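Local coordinates for protein cycloalternan-forming enzyme (Listeria monocytogenes serovar 1/2a, PDB 5F7U) that is a multidomain protein of the glycoside hydrolase family 31 type, with a TIM-barrel core flanked by beta domains, that binds glycans and magnesium ions, at residues D29-E34 / T116-V121; E154-L159 / A173-Y178; E255-I260 / R283-V288; A389-A394 / Y694-M699; D508-D513 / T547-G552. The protein carries 1 engineered substitution. All blocks are in the same frame, centred on the assembly; numbering follows the deposited sequence.

Overall arrangement
The five contacts sample a long chain from its N-terminal beta domain to the TIM barrel. Interactions 1, 2 and 3 follow one another along the chain and belong to the antiparallel beta region; interactions 2 and 3, whose centres lie about 31 Å apart, share the galactose mutarotase-like domain. Interactions 4 and 5 fall within the TIM-barrel domain, with interaction 5 lying between the two segments of interaction 4 in sequence and their centres about 44 Å apart. Interaction 3, the most central, bonds to Ser600 and Trp628 and so joins the beta region to the barrel. Interactions 1 and 4, whose centres are about 60 Å apart, sit on opposite sides of the chain's centre.

Interaction 1: residues D29-E34 / T116-V121; sequences DPKAGE and TDWEYV
Lys31 and Thr116 form a single beta bridge, their CA atoms 4.6 Å apart, where a loop of the N-terminal E-set-like domain meets the middle of the long strand 106-129, which pairs here with strand 214-229. Two backbone bonds make the bridge. Ala32 N donates to Thr116 O at 2.8 Å, coming in nearly along the C=O axis, whereas the bond from Thr116 N to Pro30 O is weak. Lys31 CA lies 3.3 Å from the same Thr116 O in a CA-H...O contact.

Side-chain contacts are looser. The aliphatic part of Lys31 passes obliquely over Thr116, whose chi1 of 54° places Thr116 OG1 3.6 Å from both Lys31 CG and Pro30 O. Further along, Lys31 CE approaches the indole at Trp118 NE1, and Leu228 of strand 214-229 touches Lys31, Thr116 and Trp118 alike. Ala32 CB faces the carboxylate of Asp117.

A turn shapes the loop. Residues Lys31 to Glu34 make a type II beta turn, with Gly33 at positive phi and Glu34 N bonded back to Lys31 O. Across this turn Lys31 N donates to Glu34 OE1 at 2.9 Å, meeting the oxygen from above the carboxylate plane.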
# COMPACT_ATOMS: atom_id res chain seq x y z
N ASP A 29 9.15 3.76 33.39
CA ASP A 29 9.25 2.40 33.92
C ASP A 29 10.72 2.17 34.24
O ASP A 29 11.46 1.73 33.37
CB ASP A 29 8.75 1.37 32.88
CG ASP A 29 7.29 1.56 32.49
OD1 ASP A 29 6.40 1.60 33.37
OD2 ASP A 29 7.02 1.63 31.28
N PRO A 30 11.15 2.50 35.47
CA PRO A 30 12.58 2.45 35.82
C PRO A 30 13.15 1.03 35.81
O PRO A 30 12.52 0.09 36.32
CB PRO A 30 12.62 3.02 37.24
CG PRO A 30 11.40 3.91 37.30
CD PRO A 30 10.36 3.11 36.56
N LYS A 31 14.33 0.91 35.21
CA LYS A 31 15.12 -0.30 35.25
C LYS A 31 16.19 -0.15 36.33
O LYS A 31 16.44 0.96 36.81
CB LYS A 31 15.77 -0.56 33.90
CG LYS A 31 14.80 -0.87 32.77
CD LYS A 31 15.60 -1.11 31.49
CE LYS A 31 14.81 -0.87 30.23
NZ LYS A 31 14.53 0.58 30.01
N ALA A 32 16.82 -1.26 36.69
CA ALA A 32 17.93 -1.27 37.65
C ALA A 32 19.00 -0.22 37.31
O ALA A 32 19.38 -0.06 36.14
CB ALA A 32 18.55 -2.66 37.71
N GLY A 33 19.45 0.51 38.33
CA GLY A 33 20.53 1.50 38.17
C GLY A 33 20.15 2.82 37.53
O GLY A 33 21.01 3.68 37.34
N GLU A 34 18.87 3.00 37.20
CA GLU A 34 18.39 4.26 36.61
C GLU A 34 17.89 5.23 37.66
O GLU A 34 17.03 4.90 38.48
CB GLU A 34 17.29 4.01 35.56
CG GLU A 34 17.78 3.16 34.40
CD GLU A 34 16.74 2.97 33.31
OE1 GLU A 34 15.52 2.96 33.62
OE2 GLU A 34 17.14 2.78 32.14
N THR A 116 13.01 -3.26 37.15
CA THR A 116 13.23 -4.41 36.29
C THR A 116 14.67 -4.52 35.78
O THR A 116 15.44 -3.56 35.85
CB THR A 116 12.30 -4.31 35.07
OG1 THR A 116 12.50 -3.03 34.44
CG2 THR A 116 10.82 -4.43 35.49
N ASP A 117 15.01 -5.70 35.29
CA ASP A 117 16.21 -5.89 34.49
C ASP A 117 15.98 -7.02 33.51
O ASP A 117 15.04 -7.80 33.66
CB ASP A 117 17.46 -6.14 35.37
CG ASP A 117 18.77 -5.66 34.71
OD1 ASP A 117 18.81 -5.40 33.48
OD2 ASP A 117 19.77 -5.55 35.44
N TRP A 118 16.84 -7.09 32.49
CA TRP A 118 16.74 -8.12 31.45
C TRP A 118 17.18 -9.49 31.93
O TRP A 118 18.18 -9.63 32.65
CB TRP A 118 17.54 -7.68 30.20
CG TRP A 118 16.86 -6.56 29.48
CD1 TRP A 118 17.15 -5.22 29.57
CD2 TRP A 118 15.75 -6.67 28.59
NE1 TRP A 118 16.28 -4.50 28.77
CE2 TRP A 118 15.41 -5.36 28.18
CE3 TRP A 118 14.99 -7.76 28.13
CZ2 TRP A 118 14.36 -5.11 27.29
CZ3 TRP A 118 13.92 -7.51 27.25
CH2 TRP A 118 13.63 -6.18 26.83
N GLU A 119 16.41 -10.50 31.53
CA GLU A 119 16.77 -11.91 31.67
C GLU A 119 16.68 -12.50 30.28
O GLU A 119 15.78 -12.13 29.50
CB GLU A 119 15.80 -12.63 32.60
CG GLU A 119 15.80 -12.09 34.03
CD GLU A 119 14.81 -12.79 34.94
OE1 GLU A 119 13.96 -13.58 34.48
OE2 GLU A 119 14.89 -12.52 36.15
N TYR A 120 17.61 -13.39 29.94
CA TYR A 120 17.66 -13.96 28.59
C TYR A 120 17.66 -15.47 28.67
O TYR A 120 18.01 -16.03 29.69
CB TYR A 120 18.90 -13.50 27.83
CG TYR A 120 19.02 -12.01 27.64
CD1 TYR A 120 18.44 -11.39 26.52
CD2 TYR A 120 19.72 -11.21 28.57
CE1 TYR A 120 18.54 -10.02 26.33
CE2 TYR A 120 19.82 -9.83 28.39
CZ TYR A 120 19.23 -9.25 27.26
OH TYR A 120 19.32 -7.89 27.07
N VAL A 121 17.24 -16.11 27.58
CA VAL A 121 17.38 -17.55 27.44
C VAL A 121 18.88 -17.87 27.44
O VAL A 121 19.65 -17.21 26.72
CB VAL A 121 16.70 -18.07 26.14
CG1 VAL A 121 17.03 -19.53 25.90
CG2 VAL A 121 15.19 -17.89 26.22

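Interaction 2: residues E154-L159 / A173-Y178; sequences EDLDTL and AGKSGY
A classic beta bulge, in which two residues, Glu154 and Asp155, stand opposite the single Thr158, marks the corner against which Lys175 lies, at the surface of the galactose mutarotase-like domain. Both Glu154 N and Asp155 N reach Thr158 O only weakly. The corner continues as a type I turn from Asp155 to Thr158, and no hydrogen bond joins it to the 173-178 loop; the contact is one of carbon chains and loose electrostatics.

Lys175 supplies most of it. Its chain bends at chi2 (-77°), which lays the methylenes along the bulge: Lys175 CE comes within 3.7 Å of Glu154 O and 3.5 Å of Asp155 OD1. The charged ends stay further apart, Lys175 NZ being 4.2 Å from Asp155 OD1, too long for a salt bridge, so any attraction probably acts at a distance, without a direct bond. The same carboxylate oxygen is held from within its own segment, since Leu156 N donates to Asp155 OD1 at 2.8 Å from above the carboxylate plane. A bound magnesium ion lies about 4 Å from the Asp155 side chain.

Leu156 crosses Lys175 at roughly a right angle. Its CD2 methyl is the branch that touches, 3.9 Å from Lys175 CB and 3.5 Å from Gly177 O. The whole is an irregular loop folded over a bulged beta hairpin, whose strands 148-153 and 158-164 run antiparallel.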
# COMPACT_ATOMS: atom_id res chain seq x y z
N GLU A 154 2.26 -22.81 11.63
CA GLU A 154 1.01 -22.27 11.08
C GLU A 154 0.76 -22.90 9.70
O GLU A 154 -0.38 -23.20 9.34
CB GLU A 154 1.09 -20.73 11.02
CG GLU A 154 -0.21 -20.03 10.61
CD GLU A 154 -0.44 -19.99 9.11
OE1 GLU A 154 0.54 -20.08 8.34
OE2 GLU A 154 -1.61 -19.89 8.68
N ASP A 155 1.84 -23.11 8.94
CA ASP A 155 1.84 -24.00 7.79
C ASP A 155 3.24 -24.56 7.66
O ASP A 155 4.13 -24.18 8.42
CB ASP A 155 1.38 -23.26 6.50
CG ASP A 155 0.87 -24.20 5.39
OD1 ASP A 155 0.95 -25.46 5.50
OD2 ASP A 155 0.38 -23.67 4.36
N LEU A 156 3.46 -25.48 6.73
CA LEU A 156 4.77 -26.11 6.62
C LEU A 156 5.89 -25.11 6.28
O LEU A 156 7.06 -25.39 6.50
CB LEU A 156 4.72 -27.29 5.65
CG LEU A 156 3.71 -28.39 6.03
CD1 LEU A 156 3.82 -29.53 5.03
CD2 LEU A 156 3.93 -28.88 7.46
N ASP A 157 5.50 -23.93 5.80
CA ASP A 157 6.46 -22.86 5.49
C ASP A 157 6.39 -21.63 6.42
O ASP A 157 6.98 -20.60 6.11
CB ASP A 157 6.33 -22.42 4.01
CG ASP A 157 4.93 -21.92 3.64
OD1 ASP A 157 4.06 -21.75 4.52
OD2 ASP A 157 4.69 -21.73 2.43
N THR A 158 5.66 -21.73 7.54
CA THR A 158 5.43 -20.58 8.42
C THR A 158 5.57 -21.05 9.87
O THR A 158 4.73 -21.83 10.34
CB THR A 158 4.04 -19.96 8.16
OG1 THR A 158 3.97 -19.48 6.80
CG2 THR A 158 3.76 -18.76 9.11
N LEU A 159 6.64 -20.61 10.52
CA LEU A 159 6.99 -21.05 11.88
C LEU A 159 6.49 -20.04 12.90
O LEU A 159 6.68 -18.85 12.73
CB LEU A 159 8.50 -21.21 11.99
CG LEU A 159 9.12 -21.48 13.37
CD1 LEU A 159 8.76 -22.88 13.85
CD2 LEU A 159 10.63 -21.30 13.31
N ALA A 173 -1.45 -25.21 19.08
CA ALA A 173 -1.29 -26.27 18.07
C ALA A 173 -0.93 -25.73 16.69
O ALA A 173 -1.34 -24.65 16.31
CB ALA A 173 -2.58 -27.10 17.97
N GLY A 174 -0.14 -26.50 15.95
CA GLY A 174 0.09 -26.22 14.52
C GLY A 174 0.06 -27.54 13.76
O GLY A 174 -0.39 -28.56 14.28
N LYS A 175 0.57 -27.52 12.53
CA LYS A 175 0.63 -28.71 11.66
C LYS A 175 1.52 -29.80 12.24
O LYS A 175 2.48 -29.50 12.96
CB LYS A 175 1.23 -28.35 10.29
CG LYS A 175 0.54 -27.21 9.56
CD LYS A 175 -0.74 -27.64 8.93
CE LYS A 175 -1.23 -26.55 8.00
NZ LYS A 175 -2.53 -26.91 7.44
N SER A 176 1.22 -31.05 11.90
CA SER A 176 2.00 -32.18 12.40
C SER A 176 3.06 -32.68 11.42
O SER A 176 3.87 -33.55 11.77
CB SER A 176 1.07 -33.34 12.76
OG SER A 176 0.28 -33.00 13.88
N GLY A 177 3.08 -32.11 10.22
CA GLY A 177 3.98 -32.57 9.16
C GLY A 177 5.42 -32.14 9.32
O GLY A 177 6.02 -31.59 8.39
N TYR A 178 6.00 -32.37 10.49
CA TYR A 178 7.41 -32.08 10.71
C TYR A 178 8.13 -33.31 11.24
O TYR A 178 7.49 -34.26 11.73
CB TYR A 178 7.58 -30.87 11.66
CG TYR A 178 6.99 -31.07 13.04
CD1 TYR A 178 7.71 -31.74 14.05
CD2 TYR A 178 5.71 -30.59 13.34
CE1 TYR A 178 7.16 -31.93 15.31
CE2 TYR A 178 5.14 -30.77 14.62
CZ TYR A 178 5.88 -31.43 15.59
OH TYR A 178 5.37 -31.63 16.85

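Interaction 3: residues E255-I260 / R283-V288; sequences ERYDTI and RTYLAV
Glu255 N donates an almost straight bond to Leu286 O at 2.9 Å, N-H...O angle 176°, prolonging the antiparallel pairing of strands 250-254 and 287-293 in the galactose mutarotase-like domain. Just beyond, an ST turn takes over. Thr284 OG1 gives its proton to Glu255 O at 2.6 Å and accepts from Leu286 N, so one hydroxyl ties the two segments together while fixing its own loop. The hydroxyl lies anti to the backbone N (chi1 -175°), which turns the CG2 methyl to Arg256: Thr284 CG2 sits over the centre of one guanidinium face.

The Tyr257 ring presents its edge to Thr284 OG1. Its hydroxyl reaches the edge of the Tyr285 ring, with Tyr257 OH 3.3 Å from Tyr285 CD2, the two side chains crossing at about a right angle. Glu255 OE2 and Tyr257 OH turn to the barrel, bonding to Trp628 NE1 and Ser600 O. Arg256 NE bonds to Phe253 O, while Tyr285 OH has partners in Gln278 and Asp602. A bound glucose lies about 6 Å from the Tyr285 side chain.

One water accepts from Tyr257 N and donates to Arg283 O, each at 2.9 Å.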
# COMPACT_ATOMS: atom_id res chain seq x y z
N GLU A 255 2.51 1.56 6.80
CA GLU A 255 2.57 2.62 5.80
C GLU A 255 3.67 3.59 6.24
O GLU A 255 3.59 4.19 7.33
CB GLU A 255 1.21 3.29 5.71
CG GLU A 255 1.16 4.43 4.71
CD GLU A 255 -0.21 5.07 4.67
OE1 GLU A 255 -0.83 5.18 5.76
OE2 GLU A 255 -0.66 5.45 3.57
N ARG A 256 4.73 3.70 5.45
CA ARG A 256 5.92 4.47 5.85
C ARG A 256 6.23 5.51 4.78
O ARG A 256 6.17 5.20 3.59
CB ARG A 256 7.11 3.53 6.08
CG ARG A 256 6.87 2.46 7.17
CD ARG A 256 6.78 3.12 8.54
NE ARG A 256 6.26 2.24 9.57
CZ ARG A 256 6.22 2.56 10.86
NH1 ARG A 256 6.71 3.73 11.29
NH2 ARG A 256 5.71 1.69 11.72
N TYR A 257 6.56 6.73 5.22
CA TYR A 257 6.65 7.89 4.32
C TYR A 257 8.08 8.31 4.02
O TYR A 257 8.33 9.12 3.10
CB TYR A 257 5.90 9.07 4.96
CG TYR A 257 4.40 8.86 5.09
CD1 TYR A 257 3.87 8.02 6.10
CD2 TYR A 257 3.52 9.52 4.23
CE1 TYR A 257 2.49 7.83 6.23
CE2 TYR A 257 2.13 9.34 4.35
CZ TYR A 257 1.64 8.49 5.36
OH TYR A 257 0.29 8.31 5.50
N ASP A 258 9.01 7.80 4.84
CA ASP A 258 10.40 8.22 4.79
C ASP A 258 11.26 7.44 3.79
O ASP A 258 12.07 8.04 3.07
CB ASP A 258 11.04 8.23 6.20
CG ASP A 258 10.91 6.90 6.98
OD1 ASP A 258 10.18 5.96 6.58
OD2 ASP A 258 11.59 6.80 8.04
N THR A 259 11.06 6.12 3.76
CA THR A 259 11.83 5.22 2.93
C THR A 259 11.05 3.92 2.76
O THR A 259 10.25 3.57 3.61
CB THR A 259 13.23 4.94 3.53
OG1 THR A 259 13.96 4.08 2.64
CG2 THR A 259 13.12 4.33 4.94
N ILE A 260 11.28 3.24 1.65
CA ILE A 260 10.71 1.89 1.48
C ILE A 260 11.57 0.77 2.08
O ILE A 260 11.09 -0.34 2.31
CB ILE A 260 10.28 1.58 0.01
CG1 ILE A 260 11.46 1.66 -0.96
CG2 ILE A 260 9.14 2.53 -0.39
CD1 ILE A 260 12.17 0.36 -1.19
N ARG A 283 6.78 9.29 11.17
CA ARG A 283 5.54 8.88 11.84
C ARG A 283 4.53 8.36 10.82
O ARG A 283 4.73 8.52 9.61
CB ARG A 283 4.97 10.01 12.68
CG ARG A 283 5.93 10.40 13.81
CD ARG A 283 5.45 11.62 14.55
NE ARG A 283 6.49 12.06 15.48
CZ ARG A 283 6.36 13.07 16.32
NH1 ARG A 283 5.22 13.79 16.37
NH2 ARG A 283 7.40 13.38 17.12
N THR A 284 3.47 7.71 11.31
CA THR A 284 2.45 7.15 10.44
C THR A 284 1.13 6.90 11.16
O THR A 284 1.11 6.66 12.38
CB THR A 284 2.90 5.84 9.77
OG1 THR A 284 1.87 5.41 8.85
CG2 THR A 284 3.19 4.70 10.80
N TYR A 285 0.07 6.96 10.37
CA TYR A 285 -1.28 6.65 10.84
C TYR A 285 -1.53 5.16 10.90
O TYR A 285 -2.47 4.71 11.54
CB TYR A 285 -2.30 7.19 9.84
CG TYR A 285 -2.14 8.62 9.41
CD1 TYR A 285 -2.69 9.67 10.16
CD2 TYR A 285 -1.49 8.93 8.18
CE1 TYR A 285 -2.59 10.99 9.73
CE2 TYR A 285 -1.38 10.25 7.76
CZ TYR A 285 -1.93 11.26 8.54
OH TYR A 285 -1.82 12.53 8.10
N LEU A 286 -0.71 4.38 10.18
CA LEU A 286 -1.03 2.97 9.94
C LEU A 286 0.26 2.19 10.13
O LEU A 286 1.13 2.19 9.26
CB LEU A 286 -1.62 2.81 8.52
CG LEU A 286 -2.47 1.56 8.23
CD1 LEU A 286 -3.01 1.69 6.80
CD2 LEU A 286 -1.67 0.28 8.39
N ALA A 287 0.38 1.57 11.30
CA ALA A 287 1.64 0.93 11.74
C ALA A 287 1.38 -0.53 11.96
O ALA A 287 0.44 -0.90 12.67
CB ALA A 287 2.12 1.57 13.04
N VAL A 288 2.22 -1.37 11.37
CA VAL A 288 1.98 -2.83 11.37
C VAL A 288 3.30 -3.50 11.75
O VAL A 288 4.31 -3.21 11.14
CB VAL A 288 1.55 -3.31 9.96
CG1 VAL A 288 1.39 -4.83 9.96
CG2 VAL A 288 0.27 -2.60 9.49
O HOH W 1 6.01 -1.21 12.49
O HOH W 2 6.82 7.27 8.05

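Interaction 4: residues A389-A394 / Y694-M699; sequences ANDIPA and YLYTRM
Leu695 CD2 meets both Ile392 CG2 and Pro393 CD at 3.6 Å, and this three-way apolar contact is the centre of the packing between the 389-394 loop and helix 687-700. Leu695 meets the CD corner of the proline ring end-on, whereas the isoleucine comes in obliquely. The leucine's CG stands anti to its main-chain nitrogen (chi1 177°), which carries the isobutyl group out from the helix to the loop. Leu367 of the first barrel strand touches both Ile392 and Leu695.

Farther out, Pro393 CD rests 3.9 Å from Tyr696 CE1, near the plane of the ring and at its edge, with the two side chains at about a right angle.

In the TIM barrel this loop leads from helix 377-389 to strand 396-399, the second strand. It begins with a Schellman motif: Asp391, at positive phi, is the C-prime residue, and Ile392 N returns to Ala387 O. Pro393 then centres an inverse gamma turn.

At the polar edge, Tyr696 OH donates to Asp391 O at 2.7 Å, in the carbonyl plane and on a lone pair. That carbonyl oxygen also lies in the plane of the phenol ring, so the bond and the proline contact lie along its rim. A water donates to Tyr696 OH at 2.7 Å and, more weakly, to Asp391 OD2 at 3.3 Å.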
# COMPACT_ATOMS: atom_id res chain seq x y z
N ALA A 389 -19.94 18.07 -17.73
CA ALA A 389 -19.54 18.99 -18.82
C ALA A 389 -18.11 18.75 -19.31
O ALA A 389 -17.80 18.99 -20.49
CB ALA A 389 -19.70 20.44 -18.38
N ASN A 390 -17.27 18.27 -18.41
CA ASN A 390 -15.86 18.00 -18.67
C ASN A 390 -15.57 16.53 -18.98
O ASN A 390 -14.40 16.12 -19.01
CB ASN A 390 -15.02 18.53 -17.49
CG ASN A 390 -14.97 20.05 -17.46
OD1 ASN A 390 -14.27 20.66 -18.25
ND2 ASN A 390 -15.75 20.67 -16.57
N ASP A 391 -16.63 15.76 -19.23
CA ASP A 391 -16.53 14.33 -19.55
C ASP A 391 -15.63 13.55 -18.57
O ASP A 391 -14.67 12.88 -18.97
CB ASP A 391 -16.05 14.14 -21.01
CG ASP A 391 -16.97 14.84 -22.02
OD1 ASP A 391 -18.20 14.68 -21.92
OD2 ASP A 391 -16.45 15.55 -22.91
N ILE A 392 -15.97 13.68 -17.28
CA ILE A 392 -15.23 13.03 -16.20
C ILE A 392 -16.17 11.99 -15.57
O ILE A 392 -16.96 12.33 -14.68
CB ILE A 392 -14.70 14.05 -15.15
CG1 ILE A 392 -13.88 15.18 -15.79
CG2 ILE A 392 -13.94 13.34 -14.02
CD1 ILE A 392 -12.59 14.74 -16.49
N PRO A 393 -16.09 10.72 -16.03
CA PRO A 393 -17.00 9.68 -15.55
C PRO A 393 -16.52 9.07 -14.21
O PRO A 393 -16.20 7.88 -14.12
CB PRO A 393 -16.98 8.68 -16.70
CG PRO A 393 -15.57 8.76 -17.19
CD PRO A 393 -15.25 10.23 -17.14
N ALA A 394 -16.51 9.88 -13.17
CA ALA A 394 -16.12 9.44 -11.84
C ALA A 394 -17.14 8.45 -11.30
O ALA A 394 -18.29 8.39 -11.79
CB ALA A 394 -15.98 10.65 -10.91
N TYR A 694 -5.63 10.07 -18.89
CA TYR A 694 -5.32 9.13 -17.82
C TYR A 694 -6.55 8.50 -17.17
O TYR A 694 -6.56 7.29 -16.94
CB TYR A 694 -4.35 9.75 -16.79
CG TYR A 694 -3.00 9.82 -17.43
CD1 TYR A 694 -2.27 8.65 -17.68
CD2 TYR A 694 -2.49 11.03 -17.89
CE1 TYR A 694 -1.06 8.69 -18.35
CE2 TYR A 694 -1.27 11.09 -18.57
CZ TYR A 694 -0.57 9.91 -18.79
OH TYR A 694 0.64 9.95 -19.46
N LEU A 695 -7.58 9.30 -16.90
CA LEU A 695 -8.82 8.73 -16.39
C LEU A 695 -9.43 7.72 -17.38
O LEU A 695 -9.87 6.64 -16.97
CB LEU A 695 -9.84 9.80 -16.02
CG LEU A 695 -11.21 9.28 -15.54
CD1 LEU A 695 -11.09 8.32 -14.35
CD2 LEU A 695 -12.15 10.43 -15.24
N TYR A 696 -9.48 8.08 -18.66
CA TYR A 696 -10.05 7.15 -19.66
C TYR A 696 -9.20 5.90 -19.78
O TYR A 696 -9.74 4.79 -19.89
CB TYR A 696 -10.24 7.80 -21.04
CG TYR A 696 -11.07 9.07 -21.07
CD1 TYR A 696 -11.98 9.40 -20.04
CD2 TYR A 696 -10.99 9.93 -22.17
CE1 TYR A 696 -12.74 10.57 -20.09
CE2 TYR A 696 -11.73 11.10 -22.24
CZ TYR A 696 -12.60 11.41 -21.19
OH TYR A 696 -13.32 12.58 -21.28
N THR A 697 -7.88 6.06 -19.73
CA THR A 697 -6.99 4.88 -19.72
C THR A 697 -7.32 3.95 -18.55
O THR A 697 -7.40 2.72 -18.73
CB THR A 697 -5.49 5.27 -19.75
OG1 THR A 697 -5.24 5.97 -20.98
CG2 THR A 697 -4.61 4.03 -19.75
N ARG A 698 -7.51 4.53 -17.36
CA ARG A 698 -7.85 3.74 -16.19
C ARG A 698 -9.18 3.00 -16.42
O ARG A 698 -9.29 1.82 -16.09
CB ARG A 698 -7.90 4.61 -14.91
CG ARG A 698 -8.19 3.79 -13.65
CD ARG A 698 -8.48 4.70 -12.46
NE ARG A 698 -8.72 3.94 -11.23
CZ ARG A 698 -7.76 3.39 -10.49
NH1 ARG A 698 -6.47 3.46 -10.84
NH2 ARG A 698 -8.09 2.74 -9.39
N MET A 699 -10.16 3.69 -17.00
CA MET A 699 -11.41 3.03 -17.31
C MET A 699 -11.25 1.94 -18.38
O MET A 699 -11.88 0.89 -18.28
CB MET A 699 -12.53 4.03 -17.63
CG MET A 699 -12.84 4.97 -16.46
SD MET A 699 -13.17 4.19 -14.86
CE MET A 699 -14.85 3.62 -15.11
O HOH W 3 -13.66 13.90 -23.62

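Interaction 5: residues D508-D513 / T547-G552; sequences DFTNKD and TTFSNG
Asp508 OD1 is gripped twice, by Thr510 N at 2.8 Å from above the carboxylate plane and by Thr510 OG1 at 2.6 Å on its syn side; the first bond makes an Asx turn. The other oxygen crosses to the facing loop: Ser550 N donates at 2.8 Å to Asp508 OD2, which accepts with its syn lone pair. Held at both oxygens, the carboxylate has little freedom to rotate. It stands almost perpendicular to the Phe549 ring, planes 86° apart, and Asp508 OD1 meets the ring edge 3.4 Å from Phe549 CD2.

Thr510 OG1 lies 2.8 Å from Ser550 OG and receives a weak bond from Asn551 N. The threonine's methyl turns to the amide, Thr510 CG2 being 3.6 Å from Asn551 ND2. Met558 of helix 555-577 touches both Thr510 and Phe549.

Two type I turns, 508-511 and 549-552, thus interlock. Asn511 OD1 accepts from Ala514 N, so the Asx turn and its type I turn lead into the N-cap of helix 512-520, at a loop contact of the TIM-barrel domain.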
# COMPACT_ATOMS: atom_id res chain seq x y z
N ASP A 508 -16.29 3.30 22.77
CA ASP A 508 -15.54 2.08 22.96
C ASP A 508 -15.96 1.01 21.95
O ASP A 508 -16.94 0.29 22.18
CB ASP A 508 -15.70 1.57 24.40
CG ASP A 508 -14.92 0.28 24.67
OD1 ASP A 508 -14.27 -0.28 23.74
OD2 ASP A 508 -14.95 -0.17 25.84
N PHE A 509 -15.21 0.91 20.85
CA PHE A 509 -15.52 -0.05 19.78
C PHE A 509 -15.30 -1.51 20.16
O PHE A 509 -15.66 -2.40 19.39
CB PHE A 509 -14.86 0.34 18.44
CG PHE A 509 -15.53 1.52 17.80
CD1 PHE A 509 -16.66 1.33 17.01
CD2 PHE A 509 -15.08 2.81 18.05
CE1 PHE A 509 -17.32 2.43 16.44
CE2 PHE A 509 -15.72 3.91 17.48
CZ PHE A 509 -16.85 3.71 16.68
N THR A 510 -14.78 -1.76 21.36
CA THR A 510 -14.67 -3.14 21.89
C THR A 510 -15.99 -3.61 22.52
O THR A 510 -16.15 -4.80 22.83
CB THR A 510 -13.50 -3.34 22.91
OG1 THR A 510 -13.82 -2.80 24.19
CG2 THR A 510 -12.19 -2.76 22.39
N ASN A 511 -16.91 -2.67 22.72
CA ASN A 511 -18.14 -2.89 23.46
C ASN A 511 -19.26 -3.05 22.43
O ASN A 511 -19.68 -2.08 21.83
CB ASN A 511 -18.36 -1.70 24.41
CG ASN A 511 -19.63 -1.80 25.25
OD1 ASN A 511 -20.59 -2.47 24.88
ND2 ASN A 511 -19.65 -1.08 26.37
N LYS A 512 -19.72 -4.29 22.22
CA LYS A 512 -20.71 -4.57 21.16
C LYS A 512 -21.99 -3.74 21.31
O LYS A 512 -22.50 -3.21 20.31
CB LYS A 512 -21.02 -6.07 21.07
CG LYS A 512 -21.83 -6.48 19.84
CD LYS A 512 -22.42 -7.88 20.04
CE LYS A 512 -23.49 -8.20 19.00
NZ LYS A 512 -23.80 -9.66 19.02
N ASP A 513 -22.49 -3.59 22.54
CA ASP A 513 -23.65 -2.74 22.81
C ASP A 513 -23.40 -1.26 22.45
O ASP A 513 -24.28 -0.61 21.88
CB ASP A 513 -24.11 -2.84 24.27
CG ASP A 513 -24.60 -4.24 24.67
OD1 ASP A 513 -25.01 -5.06 23.82
OD2 ASP A 513 -24.59 -4.51 25.88
N THR A 547 -6.29 4.05 30.75
CA THR A 547 -7.47 4.02 29.90
C THR A 547 -7.90 2.57 29.71
O THR A 547 -7.07 1.75 29.33
CB THR A 547 -7.19 4.72 28.56
OG1 THR A 547 -6.74 6.05 28.85
CG2 THR A 547 -8.44 4.76 27.69
N THR A 548 -9.16 2.26 30.02
CA THR A 548 -9.62 0.86 30.10
C THR A 548 -10.82 0.62 29.19
O THR A 548 -11.80 1.37 29.24
CB THR A 548 -10.00 0.48 31.55
OG1 THR A 548 -8.92 0.80 32.44
CG2 THR A 548 -10.34 -1.03 31.66
N PHE A 549 -10.74 -0.46 28.40
CA PHE A 549 -11.80 -0.83 27.46
C PHE A 549 -12.64 -2.00 27.97
O PHE A 549 -12.24 -2.69 28.94
CB PHE A 549 -11.20 -1.08 26.07
CG PHE A 549 -10.53 0.15 25.51
CD1 PHE A 549 -9.29 0.60 26.00
CD2 PHE A 549 -11.17 0.91 24.53
CE1 PHE A 549 -8.71 1.76 25.51
CE2 PHE A 549 -10.58 2.07 24.03
CZ PHE A 549 -9.35 2.50 24.52
N SER A 550 -13.79 -2.22 27.34
CA SER A 550 -14.73 -3.25 27.81
C SER A 550 -14.18 -4.67 27.72
O SER A 550 -14.65 -5.57 28.42
CB SER A 550 -16.06 -3.16 27.06
OG SER A 550 -15.91 -3.71 25.77
N ASN A 551 -13.20 -4.86 26.84
CA ASN A 551 -12.50 -6.13 26.68
C ASN A 551 -11.44 -6.36 27.77
O ASN A 551 -10.73 -7.36 27.74
CB ASN A 551 -11.91 -6.28 25.26
CG ASN A 551 -10.79 -5.28 24.95
OD1 ASN A 551 -10.45 -4.43 25.77
ND2 ASN A 551 -10.22 -5.39 23.77
N GLY A 552 -11.33 -5.43 28.72
CA GLY A 552 -10.37 -5.53 29.83
C GLY A 552 -8.98 -5.03 29.49
O GLY A 552 -8.15 -4.86 30.39